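Local coordinates for protein carboxypeptidase 1 (Deinococcus radiodurans str. R1, PDB 5GIV) that probably removes amino acids one after another from the C-terminus of peptides, as a zinc-dependent metallocarboxypeptidase of the M32 family, at residues G31-S35 / T36-A40; T239-G242 / G243-R247; Q114-S117 / A118-A122; A260-S263 / T264-E267; V408-F412 / G413-G417. One frame throughout, in Å; residues are numbered along the deposited sequence.

The five contacts are local, yet they fall into three neighbourhoods of one mostly helical metallopeptidase. Contact 4 supplies part of the metal site: its His266 binds the zinc ion, which His270 and Glu296 also bind. The hairpin of contact 2 precedes helix 257-275, which carries contact 4, and comes within about 6 Å of contact 4 (nearest atoms), with the Val246 side chain about 7 Å from that of His270. Contact 1 packs on the hairpin, Trp32 CH2 lying 3.3 Å from Arg247 NH1, and both contacts reach the second subunit. Contacts 3 and 5 form the third neighbourhood, joined by Ser115 OG and Tyr411 O at 2.8 Å; in contact 5, the side chain of His409 lies about 9 Å from the zinc ion.

Contact 1: G31-S35 / T36-A40; sequences GWDQS and TFLPA
Thr36 lays its CG2 methyl over the five-membered ring of Trp32, 4.1 Å from the ring centroid in a CH-pi contact. With OG1 set between the backbone N and the carbonyl carbon (chi1 54°), the same residue turns its hydroxyl back along helix 8-36, where Thr36 OG1 donates to Trp32 O at 2.9 Å. Phe37 then offers an edge to the six-membered ring of Trp32 in an offset edge-to-face pair, planes 66° apart, with Trp32 CH2 and Phe37 CE2 at 3.6 Å. Were Trp32 replaced by a serine, the threonine methyl is likely to lose the face it lies on and the phenylalanine the indole beside its edge, with a gap opened beside Arg247, whose guanidinium makes a cation-pi contact with the indole. The helix ends just here: Asp33 O receives Phe37 N at 2.9 Å and Leu38 N at 3.0 Å, while Thr36 N reaches it at 3.2 Å from above the carbonyl plane. The Asp33 carboxylate meets two arginines, OD2 bridging to Arg46 and OD1 to Arg247 of the second subunit, a setting that would probably keep this buried acid ionised and ties the helix end to the dimer interface.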
loop_
_atom_site.group_PDB
_atom_site.type_symbol
_atom_site.label_atom_id
_atom_site.label_comp_id
_atom_site.label_asym_id
_atom_site.label_seq_id
_atom_site.Cartn_x
_atom_site.Cartn_y
_atom_site.Cartn_z
ATOM N N GLY A 31 -5.604 -3.557 -4.781
ATOM C CA GLY A 31 -5.331 -4.975 -4.952
ATOM C C GLY A 31 -3.934 -5.370 -4.511
ATOM O O GLY A 31 -3.739 -6.432 -3.906
ATOM N N TRP A 32 -2.941 -4.528 -4.806
ATOM C CA TRP A 32 -1.581 -4.837 -4.373
ATOM C C TRP A 32 -1.503 -4.922 -2.856
ATOM O O TRP A 32 -0.921 -5.863 -2.305
ATOM C CB TRP A 32 -0.602 -3.793 -4.907
ATOM C CG TRP A 32 0.779 -3.912 -4.313
ATOM C CD1 TRP A 32 1.818 -4.663 -4.781
ATOM C CD2 TRP A 32 1.262 -3.245 -3.141
ATOM N NE1 TRP A 32 2.924 -4.500 -3.977
ATOM C CE2 TRP A 32 2.606 -3.634 -2.963
ATOM C CE3 TRP A 32 0.686 -2.353 -2.226
ATOM C CZ2 TRP A 32 3.381 -3.173 -1.901
ATOM C CZ3 TRP A 32 1.458 -1.891 -1.174
ATOM C CH2 TRP A 32 2.793 -2.301 -1.020
ATOM N N ASP A 33 -2.091 -3.943 -2.162
ATOM C CA ASP A 33 -2.085 -3.967 -0.705
ATOM C C ASP A 33 -2.885 -5.147 -0.169
ATOM O O ASP A 33 -2.509 -5.747 0.848
ATOM C CB ASP A 33 -2.632 -2.638 -0.170
ATOM C CG ASP A 33 -2.756 -2.617 1.350
ATOM O OD1 ASP A 33 -1.722 -2.440 2.043
ATOM O OD2 ASP A 33 -3.896 -2.787 1.840
ATOM N N GLN A 34 -3.971 -5.514 -0.854
ATOM C CA GLN A 34 -4.767 -6.659 -0.430
ATOM C C GLN A 34 -3.937 -7.936 -0.407
ATOM O O GLN A 34 -4.129 -8.794 0.461
ATOM C CB GLN A 34 -5.970 -6.815 -1.355
ATOM C CG GLN A 34 -6.820 -8.032 -1.088
ATOM C CD GLN A 34 -7.772 -8.327 -2.229
ATOM O OE1 GLN A 34 -7.390 -8.314 -3.409
ATOM N NE2 GLN A 34 -9.030 -8.569 -1.888
ATOM N N SER A 35 -3.017 -8.080 -1.352
ATOM C CA SER A 35 -2.195 -9.277 -1.450
ATOM C C SER A 35 -0.957 -9.243 -0.566
ATOM O O SER A 35 -0.349 -10.288 -0.346
ATOM C CB SER A 35 -1.754 -9.490 -2.900
ATOM O OG SER A 35 -2.880 -9.686 -3.728
ATOM N N THR A 36 -0.545 -8.077 -0.078
ATOM C CA THR A 36 0.707 -7.965 0.658
ATOM C C THR A 36 0.501 -7.700 2.139
ATOM O O THR A 36 1.071 -8.400 2.975
ATOM C CB THR A 36 1.584 -6.857 0.060
ATOM O OG1 THR A 36 0.838 -5.634 0.015
ATOM C CG2 THR A 36 2.020 -7.221 -1.349
ATOM N N PHE A 37 -0.252 -6.660 2.494
ATOM C CA PHE A 37 -0.255 -6.185 3.867
ATOM C C PHE A 37 -1.631 -6.088 4.516
ATOM O O PHE A 37 -1.696 -5.835 5.721
ATOM C CB PHE A 37 0.446 -4.820 3.939
ATOM C CG PHE A 37 1.880 -4.869 3.456
ATOM C CD1 PHE A 37 2.838 -5.576 4.169
ATOM C CD2 PHE A 37 2.260 -4.233 2.282
ATOM C CE1 PHE A 37 4.155 -5.639 3.725
ATOM C CE2 PHE A 37 3.570 -4.290 1.838
ATOM C CZ PHE A 37 4.517 -4.988 2.560
ATOM N N LEU A 38 -2.711 -6.299 3.785
ATOM C CA LEU A 38 -4.037 -6.178 4.359
ATOM C C LEU A 38 -4.178 -7.096 5.568
ATOM O O LEU A 38 -3.928 -8.303 5.453
ATOM C CB LEU A 38 -5.084 -6.530 3.317
ATOM C CG LEU A 38 -6.524 -6.291 3.749
ATOM C CD1 LEU A 38 -6.758 -4.782 3.907
ATOM C CD2 LEU A 38 -7.512 -6.926 2.762
ATOM N N PRO A 39 -4.537 -6.575 6.736
ATOM C CA PRO A 39 -4.755 -7.448 7.897
ATOM C C PRO A 39 -5.963 -8.358 7.699
ATOM O O PRO A 39 -6.886 -8.067 6.932
ATOM C CB PRO A 39 -4.973 -6.463 9.054
ATOM C CG PRO A 39 -4.320 -5.178 8.571
ATOM C CD PRO A 39 -4.546 -5.149 7.095
ATOM N N ALA A 40 -5.959 -9.461 8.459
ATOM C CA ALA A 40 -6.933 -10.533 8.251
ATOM C C ALA A 40 -8.369 -10.052 8.431
ATOM O O ALA A 40 -9.263 -10.473 7.689
ATOM C CB ALA A 40 -6.637 -11.693 9.197
#

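Contact 2: T239-G242 / G243-R247; sequences TRLG and GHDVR
A beta hairpin with a classic bulge carries this contact, its strands 239-242 and 245-247 running antiparallel at 155°. Thr239 and Arg247 form a hydrogen-bonded pair, Arg247 N reaching Thr239 O at 2.8 Å. Nearer the turn, Leu241 and Gly242 both face Asp245: Leu241 N gives a 2.8 Å bond to Asp245 O, while that from Gly242 N is weak. Asp245 N bonds to Gly242 O at 3.2 Å, closing the turn over Gly243 and His244. On the face bearing Asp245 and Arg247, the arginine grips the carboxylate side-on, NE to OD1 at 2.7 Å and nearly straight (172°), and NH2 to OD2 at 2.8 Å. Leu241 sets CD2 over the centre of the Arg247 guanidinium, 3.4 Å from Arg247 CZ; Arg247 NH1 makes a salt bridge with Asp33 of the second subunit. A water donates to both Leu241 O and Asp245 OD2, fastening the carboxylate to the bulge. On the other face, which bears Arg240 and Val246, Val246 CG2 lies over the Arg240 guanidinium, 4.1 Å from Arg240 CZ. A bend at chi3 (-89°) brings Arg240 NH1 to weak bonds with Gly242 O and Gly243 O, whereas its NE pairs with Glu274. The one-residue register shift beside a tight turn is that of a bulged antiparallel hairpin.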
loop_
_atom_site.group_PDB
_atom_site.type_symbol
_atom_site.label_atom_id
_atom_site.label_comp_id
_atom_site.label_asym_id
_atom_site.label_seq_id
_atom_site.Cartn_x
_atom_site.Cartn_y
_atom_site.Cartn_z
ATOM N N THR A 239 2.259 -5.739 -10.993
ATOM C CA THR A 239 1.128 -4.823 -11.021
ATOM C C THR A 239 1.639 -3.397 -11.165
ATOM O O THR A 239 2.673 -3.038 -10.595
ATOM C CB THR A 239 0.258 -4.971 -9.754
ATOM O OG1 THR A 239 -0.852 -4.067 -9.809
ATOM C CG2 THR A 239 1.062 -4.715 -8.485
ATOM N N ARG A 240 0.901 -2.593 -11.920
ATOM C CA ARG A 240 1.264 -1.207 -12.184
ATOM C C ARG A 240 0.385 -0.317 -11.303
ATOM O O ARG A 240 -0.829 -0.232 -11.517
ATOM C CB ARG A 240 1.051 -0.871 -13.658
ATOM C CG ARG A 240 1.272 0.600 -14.008
ATOM C CD ARG A 240 0.969 0.881 -15.478
ATOM N NE ARG A 240 2.086 0.725 -16.409
ATOM C CZ ARG A 240 3.138 1.527 -16.475
ATOM N NH1 ARG A 240 3.236 2.543 -15.643
ATOM N NH2 ARG A 240 4.091 1.316 -17.383
ATOM N N LEU A 241 0.990 0.358 -10.330
ATOM C CA LEU A 241 0.242 1.285 -9.487
ATOM C C LEU A 241 0.302 2.717 -9.999
ATOM O O LEU A 241 -0.328 3.598 -9.402
ATOM C CB LEU A 241 0.742 1.231 -8.037
ATOM C CG LEU A 241 0.306 0.011 -7.216
ATOM C CD1 LEU A 241 0.743 -1.305 -7.858
ATOM C CD2 LEU A 241 0.824 0.087 -5.778
ATOM N N GLY A 242 1.049 2.965 -11.072
ATOM C CA GLY A 242 1.161 4.297 -11.648
ATOM C C GLY A 242 2.170 4.310 -12.785
ATOM O O GLY A 242 2.883 3.328 -13.041
ATOM N N GLY A 243 2.254 5.470 -13.441
ATOM C CA GLY A 243 3.173 5.625 -14.556
ATOM C C GLY A 243 4.622 5.347 -14.211
ATOM O O GLY A 243 5.406 5.025 -15.104
ATOM N N HIS A 244 5.007 5.496 -12.946
ATOM C CA HIS A 244 6.377 5.265 -12.503
ATOM C C HIS A 244 6.403 4.350 -11.288
ATOM O O HIS A 244 7.271 4.466 -10.417
ATOM C CB HIS A 244 7.079 6.585 -12.205
ATOM C CG HIS A 244 7.173 7.484 -13.397
ATOM N ND1 HIS A 244 8.131 7.321 -14.376
ATOM C CD2 HIS A 244 6.429 8.550 -13.774
ATOM C CE1 HIS A 244 7.969 8.243 -15.307
ATOM N NE2 HIS A 244 6.944 9.002 -14.967
ATOM N N ASP A 245 5.485 3.378 -11.253
ATOM C CA ASP A 245 5.294 2.513 -10.089
ATOM C C ASP A 245 4.868 1.136 -10.610
ATOM O O ASP A 245 3.676 0.849 -10.744
ATOM C CB ASP A 245 4.253 3.107 -9.151
ATOM C CG ASP A 245 4.315 2.531 -7.751
ATOM O OD1 ASP A 245 5.102 1.602 -7.501
ATOM O OD2 ASP A 245 3.565 3.022 -6.893
ATOM N N VAL A 246 5.855 0.302 -10.932
ATOM C CA VAL A 246 5.607 -1.039 -11.453
ATOM C C VAL A 246 6.172 -2.028 -10.445
ATOM O O VAL A 246 7.389 -2.224 -10.365
ATOM C CB VAL A 246 6.213 -1.240 -12.843
ATOM C CG1 VAL A 246 5.846 -2.606 -13.364
ATOM C CG2 VAL A 246 5.683 -0.162 -13.779
ATOM N N ARG A 247 5.292 -2.644 -9.661
ATOM C CA ARG A 247 5.709 -3.461 -8.531
ATOM C C ARG A 247 5.618 -4.948 -8.849
ATOM O O ARG A 247 4.756 -5.395 -9.612
ATOM C CB ARG A 247 4.867 -3.128 -7.303
ATOM C CG ARG A 247 4.831 -1.633 -7.028
ATOM C CD ARG A 247 4.364 -1.316 -5.616
ATOM N NE ARG A 247 4.287 0.126 -5.403
ATOM C CZ ARG A 247 3.792 0.708 -4.313
ATOM N NH1 ARG A 247 3.321 -0.021 -3.307
ATOM N NH2 ARG A 247 3.771 2.027 -4.231
HETATM O O HOH W 1 1.446 4.591 -7.485
#

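Contact 3: Q114-S117 / A118-A122; sequences QSYS and AWTEA
Tyr116 and Thr120 meet one helical turn apart, the threonine methyl CG2 resting over the phenol ring, 3.9 Å from its centroid and displaced toward the rim. Of the ring atoms, Tyr116 CZ is nearest to Thr120 CG2, at 3.6 Å, and the two side chains are set at about a right angle. The other branch of the threonine does polar work: with OG1 lodged between the backbone N and the carbonyl carbon (chi1 62°), the hydroxyl turns back toward the preceding turn, and Thr120 OG1 donates to Ser117 O at 2.6 Å. On the same flank Trp119 comes obliquely to the tyrosine, its CZ3 lying 4.0 Å from Tyr116 CE1. All this happens on the final turns of helix 102-122, where the usual i to i+4 bonds set the spacing, among them Ala118 N to Gln114 O at 3.0 Å and Thr120 N to Tyr116 O, also at 3.0 Å. The hydroxyl therefore adds an i to i+3 bond to a regular alpha-helical pattern. A second shell fixes the rings from outside. Trp119 hands its indole NE1 to Leu405 O and stacks on Tyr411, while the Tyr116 ring stacks with Phe412. Ser115 OG bonds to Tyr411 O. On another flank of the helix, Ala118 packs on Arg130 and Tyr134 of helix 128-147, and Glu121 OE2 makes a salt bridge with Arg130.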
loop_
_atom_site.group_PDB
_atom_site.type_symbol
_atom_site.label_atom_id
_atom_site.label_comp_id
_atom_site.label_asym_id
_atom_site.label_seq_id
_atom_site.Cartn_x
_atom_site.Cartn_y
_atom_site.Cartn_z
ATOM N N GLN A 114 -17.677 -14.428 -5.227
ATOM C CA GLN A 114 -18.153 -15.490 -4.346
ATOM C C GLN A 114 -17.559 -16.836 -4.730
ATOM O O GLN A 114 -17.228 -17.646 -3.855
ATOM C CB GLN A 114 -19.681 -15.553 -4.374
ATOM C CG GLN A 114 -20.355 -14.296 -3.848
ATOM C CD GLN A 114 -21.860 -14.458 -3.707
ATOM O OE1 GLN A 114 -22.457 -13.988 -2.735
ATOM N NE2 GLN A 114 -22.484 -15.120 -4.682
ATOM N N SER A 115 -17.430 -17.098 -6.035
ATOM C CA SER A 115 -16.749 -18.304 -6.498
ATOM C C SER A 115 -15.319 -18.357 -5.963
ATOM O O SER A 115 -14.881 -19.373 -5.412
ATOM C CB SER A 115 -16.758 -18.348 -8.030
ATOM O OG SER A 115 -16.037 -19.461 -8.518
ATOM N N TYR A 116 -14.585 -17.254 -6.110
ATOM C CA TYR A 116 -13.207 -17.214 -5.647
ATOM C C TYR A 116 -13.115 -17.494 -4.151
ATOM O O TYR A 116 -12.301 -18.316 -3.710
ATOM C CB TYR A 116 -12.571 -15.866 -5.991
ATOM C CG TYR A 116 -11.223 -15.703 -5.341
ATOM C CD1 TYR A 116 -10.105 -16.359 -5.840
ATOM C CD2 TYR A 116 -11.071 -14.912 -4.208
ATOM C CE1 TYR A 116 -8.873 -16.222 -5.243
ATOM C CE2 TYR A 116 -9.840 -14.767 -3.601
ATOM C CZ TYR A 116 -8.743 -15.427 -4.124
ATOM O OH TYR A 116 -7.515 -15.290 -3.522
ATOM N N SER A 117 -13.936 -16.813 -3.349
ATOM C CA SER A 117 -13.880 -17.029 -1.903
ATOM C C SER A 117 -14.176 -18.482 -1.549
ATOM O O SER A 117 -13.477 -19.085 -0.724
ATOM C CB SER A 117 -14.829 -16.076 -1.185
ATOM O OG SER A 117 -14.360 -14.745 -1.317
ATOM N N ALA A 118 -15.216 -19.062 -2.155
ATOM C CA ALA A 118 -15.505 -20.472 -1.906
ATOM C C ALA A 118 -14.342 -21.369 -2.344
ATOM O O ALA A 118 -14.077 -22.401 -1.713
ATOM C CB ALA A 118 -16.805 -20.879 -2.610
ATOM N N TRP A 119 -13.634 -20.988 -3.414
ATOM C CA TRP A 119 -12.525 -21.806 -3.897
ATOM C C TRP A 119 -11.358 -21.804 -2.912
ATOM O O TRP A 119 -10.697 -22.836 -2.719
ATOM C CB TRP A 119 -12.075 -21.314 -5.274
ATOM C CG TRP A 119 -10.813 -21.953 -5.787
ATOM C CD1 TRP A 119 -10.695 -23.168 -6.405
ATOM C CD2 TRP A 119 -9.492 -21.406 -5.723
ATOM N NE1 TRP A 119 -9.383 -23.406 -6.732
ATOM C CE2 TRP A 119 -8.623 -22.339 -6.329
ATOM C CE3 TRP A 119 -8.959 -20.215 -5.218
ATOM C CZ2 TRP A 119 -7.247 -22.118 -6.442
ATOM C CZ3 TRP A 119 -7.589 -19.993 -5.333
ATOM C CH2 TRP A 119 -6.749 -20.945 -5.939
ATOM N N THR A 120 -11.067 -20.653 -2.300
ATOM C CA THR A 120 -9.968 -20.596 -1.339
ATOM C C THR A 120 -10.175 -21.564 -0.184
ATOM O O THR A 120 -9.200 -21.949 0.468
ATOM C CB THR A 120 -9.792 -19.177 -0.804
ATOM O OG1 THR A 120 -10.986 -18.786 -0.117
ATOM C CG2 THR A 120 -9.537 -18.217 -1.952
ATOM N N GLU A 121 -11.412 -21.991 0.058
ATOM C CA GLU A 121 -11.701 -22.998 1.068
ATOM C C GLU A 121 -11.865 -24.387 0.472
ATOM O O GLU A 121 -11.400 -25.371 1.064
ATOM C CB GLU A 121 -12.975 -22.636 1.840
ATOM C CG GLU A 121 -13.033 -21.206 2.366
ATOM C CD GLU A 121 -14.353 -20.905 3.076
ATOM O OE1 GLU A 121 -14.466 -19.821 3.693
ATOM O OE2 GLU A 121 -15.288 -21.736 2.981
ATOM N N ALA A 122 -12.496 -24.483 -0.705
ATOM C CA ALA A 122 -12.808 -25.785 -1.280
ATOM C C ALA A 122 -11.564 -26.509 -1.784
ATOM O O ALA A 122 -11.503 -27.740 -1.716
ATOM C CB ALA A 122 -13.820 -25.627 -2.417
#

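Contact 4: A260-S263 / T264-E267; sequences ALYS and TLHE. With ZN (zinc ion), chain G.
His266, whose backbone N bonds to Tyr262 O at 3.0 Å, binds the zinc ion with NE2 at 2.2 Å and opens the HExxH motif on helix 257-275. Its CG stands anti to the backbone N (chi1 -179°), which carries the imidazole away from the preceding turn and out to the metal. His270 and Glu296 complete the protein ligands, and Glu303, bonded to His266 ND1, holds the ring from the second shell. Three waters also sit on the zinc; one of them, 2.4 Å from the zinc ion, donates to Glu267 OE2 at 2.8 Å, consistent with the predicted proton-shuttling role of this glutamate. The backbone of Glu267 is held by a straight bond, Glu267 N to Ser263 O at 3.0 Å. Behind the metal site lies apolar packing. Leu265 wedges against the preceding turn, CG meeting Leu261 CD1 at 4.0 Å, and its side chain runs alongside Tyr262 in the same direction. With only the methyl of an alanine in place of Leu265, a gap is likely to open toward Val217, Ile218 and Tyr221 of helix 207-221, and the Tyr262 ring to lose one of its aliphatic neighbours. The leucine touches that ring through one branch, Leu265 CD1 to Tyr262 CE1 at 3.8 Å.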
loop_
_atom_site.group_PDB
_atom_site.type_symbol
_atom_site.label_atom_id
_atom_site.label_comp_id
_atom_site.label_asym_id
_atom_site.label_seq_id
_atom_site.Cartn_x
_atom_site.Cartn_y
_atom_site.Cartn_z
ATOM N N ALA A 260 12.285 -18.835 -5.634
ATOM C CA ALA A 260 12.318 -17.383 -5.496
ATOM C C ALA A 260 13.076 -16.736 -6.647
ATOM O O ALA A 260 12.617 -15.749 -7.234
ATOM C CB ALA A 260 12.949 -16.997 -4.158
ATOM N N LEU A 261 14.237 -17.288 -6.996
ATOM C CA LEU A 261 15.042 -16.665 -8.040
ATOM C C LEU A 261 14.255 -16.538 -9.341
ATOM O O LEU A 261 14.181 -15.454 -9.936
ATOM C CB LEU A 261 16.334 -17.452 -8.260
ATOM C CG LEU A 261 17.141 -16.923 -9.442
ATOM C CD1 LEU A 261 17.386 -15.444 -9.237
ATOM C CD2 LEU A 261 18.470 -17.671 -9.575
ATOM N N TYR A 262 13.649 -17.632 -9.798
ATOM C CA TYR A 262 13.036 -17.596 -11.116
ATOM C C TYR A 262 11.642 -16.981 -11.116
ATOM O O TYR A 262 11.225 -16.449 -12.156
ATOM C CB TYR A 262 13.082 -18.998 -11.732
ATOM C CG TYR A 262 14.512 -19.290 -12.167
ATOM C CD1 TYR A 262 15.048 -18.663 -13.290
ATOM C CD2 TYR A 262 15.346 -20.122 -11.419
ATOM C CE1 TYR A 262 16.357 -18.876 -13.676
ATOM C CE2 TYR A 262 16.662 -20.341 -11.801
ATOM C CZ TYR A 262 17.156 -19.716 -12.934
ATOM O OH TYR A 262 18.450 -19.912 -13.332
ATOM N N SER A 263 10.925 -17.000 -9.983
ATOM C CA SER A 263 9.739 -16.156 -9.857
ATOM C C SER A 263 10.103 -14.680 -9.988
ATOM O O SER A 263 9.391 -13.910 -10.645
ATOM C CB SER A 263 9.040 -16.391 -8.515
ATOM O OG SER A 263 8.417 -17.660 -8.439
ATOM N N THR A 264 11.194 -14.263 -9.340
ATOM C CA THR A 264 11.602 -12.866 -9.397
ATOM C C THR A 264 12.031 -12.471 -10.810
ATOM O O THR A 264 11.595 -11.439 -11.329
ATOM C CB THR A 264 12.713 -12.609 -8.374
ATOM O OG1 THR A 264 12.171 -12.723 -7.054
ATOM C CG2 THR A 264 13.318 -11.224 -8.547
ATOM N N LEU A 265 12.845 -13.306 -11.470
ATOM C CA LEU A 265 13.253 -12.990 -12.836
ATOM C C LEU A 265 12.045 -12.929 -13.757
ATOM O O LEU A 265 11.921 -12.016 -14.577
ATOM C CB LEU A 265 14.264 -14.023 -13.345
ATOM C CG LEU A 265 15.544 -14.253 -12.537
ATOM C CD1 LEU A 265 16.547 -15.097 -13.314
ATOM C CD2 LEU A 265 16.167 -12.931 -12.149
ATOM N N HIS A 266 11.100 -13.847 -13.573
ATOM C CA HIS A 266 9.896 -13.860 -14.391
ATOM C C HIS A 266 9.101 -12.567 -14.231
ATOM O O HIS A 266 8.823 -11.871 -15.215
ATOM C CB HIS A 266 9.045 -15.077 -14.016
ATOM C CG HIS A 266 7.786 -15.211 -14.817
ATOM N ND1 HIS A 266 7.660 -16.109 -15.854
ATOM C CD2 HIS A 266 6.598 -14.568 -14.729
ATOM C CE1 HIS A 266 6.447 -16.013 -16.368
ATOM N NE2 HIS A 266 5.783 -15.084 -15.705
ATOM N N GLU A 267 8.719 -12.225 -12.990
ATOM C CA GLU A 267 7.917 -11.014 -12.774
ATOM C C GLU A 267 8.681 -9.741 -13.134
ATOM O O GLU A 267 8.078 -8.776 -13.623
ATOM C CB GLU A 267 7.430 -10.932 -11.320
ATOM C CG GLU A 267 6.509 -12.067 -10.862
ATOM C CD GLU A 267 5.279 -12.229 -11.737
ATOM O OE1 GLU A 267 4.787 -11.225 -12.298
ATOM O OE2 GLU A 267 4.791 -13.369 -11.848
HETATM ZN ZN ZN G . 3.736 -14.365 -16.266
HETATM O O HOH W 2 3.020 -13.859 -14.021
HETATM O O HOH W 3 3.344 -16.329 -15.869
HETATM O O HOH W 4 1.530 -13.357 -15.980
#

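Contact 5: V408-F412 / G413-G417; sequences VHWYF and GPIGG
Trp410 and Ile415 cross at about a right angle, the isoleucine lying against the base of the indole. Ile415 CG1 reaches Trp410 CB at 3.8 Å and Trp410 CG at 3.9 Å, while CG2 stands over one ring face, 4.3 Å above its plane and displaced toward the rim. The two branches share the work because CG1 is anti to the carbonyl carbon (chi1 -65°) and CG2 anti to the backbone N. At the ring edge, near its plane, Pro414 O sits 4.0 Å from Trp410 CD1. The chain is brought round by a turn of helix-like backbone angles at 408-410, with Tyr411 N bonded to Val408 O at 2.8 Å, and then by an almost fully extended Gly413, where a side chain would collide with Pro414 CD. At the backbone angles of Gly416 a CB would press on the preceding carbonyl oxygen. This loop between helices 381-393 and 420-439 lodges Trp410 and Ile415 against Met371 of helix 357-372, with Ile415 also on Thr138 of helix 128-147. The two segments exchange no direct hydrogen bond; they are joined by apolar packing and by Glu368, which accepts from Trp410 NE1 and, weakly, from Gly416 N and Gly417 N, so that one probably ionised carboxylate gathers donors from both.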
loop_
_atom_site.group_PDB
_atom_site.type_symbol
_atom_site.label_atom_id
_atom_site.label_comp_id
_atom_site.label_asym_id
_atom_site.label_seq_id
_atom_site.Cartn_x
_atom_site.Cartn_y
_atom_site.Cartn_z
ATOM N N VAL A 408 -6.626 -20.965 -10.241
ATOM C CA VAL A 408 -7.682 -20.046 -9.828
ATOM C C VAL A 408 -8.511 -19.520 -10.999
ATOM O O VAL A 408 -9.621 -19.017 -10.780
ATOM C CB VAL A 408 -7.101 -18.840 -9.061
ATOM C CG1 VAL A 408 -6.377 -17.899 -9.989
ATOM C CG2 VAL A 408 -8.193 -18.101 -8.323
ATOM N N HIS A 409 -8.021 -19.642 -12.236
ATOM C CA HIS A 409 -8.590 -18.869 -13.339
ATOM C C HIS A 409 -10.101 -19.063 -13.466
ATOM O O HIS A 409 -10.863 -18.091 -13.459
ATOM C CB HIS A 409 -7.876 -19.216 -14.650
ATOM C CG HIS A 409 -6.399 -18.964 -14.612
ATOM N ND1 HIS A 409 -5.570 -19.535 -13.667
ATOM C CD2 HIS A 409 -5.605 -18.194 -15.393
ATOM C CE1 HIS A 409 -4.328 -19.139 -13.877
ATOM N NE2 HIS A 409 -4.323 -18.316 -14.912
ATOM N N TRP A 410 -10.559 -20.313 -13.569
ATOM C CA TRP A 410 -11.985 -20.565 -13.779
ATOM C C TRP A 410 -12.841 -20.255 -12.552
ATOM O O TRP A 410 -14.074 -20.269 -12.656
ATOM C CB TRP A 410 -12.210 -22.022 -14.185
ATOM C CG TRP A 410 -11.514 -22.420 -15.449
ATOM C CD1 TRP A 410 -11.090 -21.592 -16.453
ATOM C CD2 TRP A 410 -11.151 -23.749 -15.846
ATOM N NE1 TRP A 410 -10.488 -22.326 -17.447
ATOM C CE2 TRP A 410 -10.515 -23.652 -17.099
ATOM C CE3 TRP A 410 -11.307 -25.011 -15.265
ATOM C CZ2 TRP A 410 -10.029 -24.770 -17.779
ATOM C CZ3 TRP A 410 -10.829 -26.117 -15.942
ATOM C CH2 TRP A 410 -10.200 -25.989 -17.186
ATOM N N TYR A 411 -12.235 -19.960 -11.404
ATOM C CA TYR A 411 -13.003 -19.670 -10.203
ATOM C C TYR A 411 -13.034 -18.189 -9.855
ATOM O O TYR A 411 -13.853 -17.786 -9.020
ATOM C CB TYR A 411 -12.440 -20.460 -9.014
ATOM C CG TYR A 411 -12.357 -21.935 -9.298
ATOM C CD1 TYR A 411 -13.466 -22.755 -9.134
ATOM C CD2 TYR A 411 -11.181 -22.502 -9.762
ATOM C CE1 TYR A 411 -13.396 -24.097 -9.406
ATOM C CE2 TYR A 411 -11.107 -23.841 -10.041
ATOM C CZ TYR A 411 -12.212 -24.632 -9.863
ATOM O OH TYR A 411 -12.138 -25.973 -10.143
ATOM N N PHE A 412 -12.161 -17.381 -10.457
ATOM C CA PHE A 412 -12.124 -15.943 -10.233
ATOM C C PHE A 412 -12.302 -15.172 -11.534
ATOM O O PHE A 412 -11.955 -13.992 -11.608
ATOM C CB PHE A 412 -10.814 -15.551 -9.554
ATOM C CG PHE A 412 -10.857 -14.211 -8.881
ATOM C CD1 PHE A 412 -12.070 -13.621 -8.551
ATOM C CD2 PHE A 412 -9.683 -13.540 -8.573
ATOM C CE1 PHE A 412 -12.113 -12.382 -7.925
ATOM C CE2 PHE A 412 -9.714 -12.301 -7.945
ATOM C CZ PHE A 412 -10.930 -11.721 -7.625
ATOM N N GLY A 413 -12.813 -15.823 -12.570
ATOM C CA GLY A 413 -12.996 -15.197 -13.850
ATOM C C GLY A 413 -13.731 -16.107 -14.812
ATOM O O GLY A 413 -14.215 -17.182 -14.443
ATOM N N PRO A 414 -13.811 -15.702 -16.074
ATOM C CA PRO A 414 -14.559 -16.490 -17.051
ATOM C C PRO A 414 -13.853 -17.798 -17.353
ATOM O O PRO A 414 -12.657 -17.968 -17.110
ATOM C CB PRO A 414 -14.596 -15.589 -18.294
ATOM C CG PRO A 414 -14.152 -14.234 -17.831
ATOM C CD PRO A 414 -13.226 -14.496 -16.676
ATOM N N ILE A 415 -14.626 -18.728 -17.901
ATOM C CA ILE A 415 -14.116 -19.982 -18.432
ATOM C C ILE A 415 -13.940 -19.812 -19.932
ATOM O O ILE A 415 -14.908 -19.515 -20.643
ATOM C CB ILE A 415 -15.058 -21.153 -18.125
ATOM C CG1 ILE A 415 -15.126 -21.406 -16.622
ATOM C CG2 ILE A 415 -14.600 -22.400 -18.857
ATOM C CD1 ILE A 415 -16.239 -22.359 -16.229
ATOM N N GLY A 416 -12.706 -19.966 -20.411
ATOM C CA GLY A 416 -12.438 -19.863 -21.828
ATOM C C GLY A 416 -11.348 -18.872 -22.153
ATOM O O GLY A 416 -11.448 -17.699 -21.791
ATOM N N GLY A 417 -10.328 -19.317 -22.883
ATOM C CA GLY A 417 -9.237 -18.432 -23.248
ATOM C C GLY A 417 -8.362 -17.983 -22.104
ATOM O O GLY A 417 -7.681 -16.970 -22.225
#